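Side-chain contact in DNA-(apurinic or apyrimidinic site) lyase (Xenopus laevis, PDB 6WCD), which cleaves DNA at abasic sites as a weak endonuclease and removes nucleotides from 3' ends during DNA repair: residues A[25-28]-A[29-32]. Residues are numbered along the deposited sequence; the frame is centred on the assembly and turned at random.
Sequences LDAD and IICL. With BU1 (1,4-butanediol), chain D.
Ile-30 brings both of its branches up against the residues that lead into its strand, each meeting a different one. Ile-30 CG2 reaches CD1 of Leu-25 at 4.0 Å, the two side chains passing at a slant, while Ile-30 CG1 lies 3.9 Å from CB of Ala-27. The chi1 of -61° sets CG1 beside the backbone N and CG2 anti to it, which spreads the branches over both neighbours; Ile-30 CD1 then extends past Ala-27, 4.0 Å from the carbonyl O of Ala-27. This is the closely packed, largely apolar part of the contact, and Leu-25 and Ala-27 carry it on to Trp-6 and Val-4 of strand 2-7. The turn links helix 18-25 to strand 29-33, an inner strand of one of the two sheets in this DNase I-like catalytic domain, and Asp-26, with positive phi, breaks the helical path. On the polar, ligand-facing side, the carboxylate of Asp-28 leads away from the isoleucines toward a bound 1,4-butanediol, whose C2 is 3.3 Å from Asp-28 OD2, without a hydrogen bond between them. Asp-28 OD1 accepts a hydrogen bond from the backbone N of Lys-2. With an alanine here, the Lys-2 amide is likely to lose this carboxylate acceptor, and a gap is likely to open beside the diol. On the solvent side the exposed Asp-26 makes no contact with the strand, and its OD2 forms a long, weak ion pair with Lys-2 NZ.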
loop_
_atom_site.group_PDB
_atom_site.type_symbol
_atom_site.label_atom_id
_atom_site.label_comp_id
_atom_site.label_asym_id
_atom_site.label_seq_id
_atom_site.Cartn_x
_atom_site.Cartn_y
_atom_site.Cartn_z
ATOM N N LEU A 25 16.414 1.143 2.108
ATOM C CA LEU A 25 15.289 2.058 2.002
ATOM C C LEU A 25 15.137 2.908 3.250
ATOM O O LEU A 25 14.443 3.946 3.218
ATOM C CB LEU A 25 14.013 1.284 1.725
ATOM C CG LEU A 25 13.960 0.587 0.394
ATOM C CD1 LEU A 25 12.808 -0.371 0.337
ATOM C CD2 LEU A 25 13.812 1.613 -0.739
ATOM N N ASP A 26 15.756 2.501 4.363
ATOM C CA ASP A 26 15.898 3.289 5.601
ATOM C C ASP A 26 14.546 3.832 6.086
ATOM O O ASP A 26 14.329 5.051 6.150
ATOM C CB ASP A 26 16.885 4.446 5.411
ATOM C CG ASP A 26 17.279 5.108 6.718
ATOM O OD1 ASP A 26 17.109 4.479 7.790
ATOM O OD2 ASP A 26 17.732 6.261 6.672
ATOM N N ALA A 27 13.663 2.912 6.490
ATOM C CA ALA A 27 12.346 3.287 6.955
ATOM C C ALA A 27 11.831 2.323 8.021
ATOM O O ALA A 27 12.257 1.166 8.096
ATOM C CB ALA A 27 11.325 3.321 5.813
ATOM N N ASP A 28 10.901 2.802 8.825
ATOM C CA ASP A 28 10.389 2.015 9.938
ATOM C C ASP A 28 9.259 1.091 9.533
ATOM O O ASP A 28 9.027 0.052 10.186
ATOM C CB ASP A 28 9.853 2.939 11.007
ATOM C CG ASP A 28 10.926 3.931 11.479
ATOM O OD1 ASP A 28 10.886 5.147 11.141
ATOM O OD2 ASP A 28 11.867 3.455 12.125
ATOM N N ILE A 29 8.530 1.447 8.502
ATOM C CA ILE A 29 7.478 0.641 7.889
ATOM C C ILE A 29 7.744 0.656 6.391
ATOM O O ILE A 29 7.842 1.750 5.797
ATOM C CB ILE A 29 6.094 1.196 8.204
ATOM C CG1 ILE A 29 5.827 1.240 9.720
ATOM C CG2 ILE A 29 4.997 0.350 7.504
ATOM C CD1 ILE A 29 4.534 1.919 10.129
ATOM N N ILE A 30 7.855 -0.521 5.793
ATOM C CA ILE A 30 8.082 -0.636 4.356
ATOM C C ILE A 30 6.967 -1.482 3.781
ATOM O O ILE A 30 6.822 -2.666 4.138
ATOM C CB ILE A 30 9.467 -1.226 4.023
ATOM C CG1 ILE A 30 10.535 -0.306 4.587
ATOM C CG2 ILE A 30 9.601 -1.467 2.507
ATOM C CD1 ILE A 30 11.856 -0.937 4.701
ATOM N N CYS A 31 6.225 -0.907 2.850
ATOM C CA CYS A 31 5.076 -1.523 2.231
ATOM C C CYS A 31 5.419 -1.855 0.784
ATOM O O CYS A 31 5.703 -0.949 -0.022
ATOM C CB CYS A 31 3.873 -0.609 2.305
ATOM S SG CYS A 31 3.323 -0.299 4.008
ATOM N N LEU A 32 5.389 -3.118 0.467
ATOM C CA LEU A 32 5.674 -3.622 -0.877
ATOM C C LEU A 32 4.401 -4.084 -1.536
ATOM O O LEU A 32 3.554 -4.748 -0.909
ATOM C CB LEU A 32 6.654 -4.777 -0.844
ATOM C CG LEU A 32 7.991 -4.476 -0.155
ATOM C CD1 LEU A 32 8.917 -5.680 -0.206
ATOM C CD2 LEU A 32 8.674 -3.275 -0.712
HETATM C C1 BU1 D . 12.338 4.670 16.574
HETATM C C2 BU1 D . 11.628 4.572 15.218
HETATM C C3 BU1 D . 11.552 5.923 14.507
HETATM C C4 BU1 D . 10.281 6.642 14.931
HETATM O O5 BU1 D . 11.412 4.841 17.619
HETATM O O6 BU1 D . 10.277 8.026 14.648
#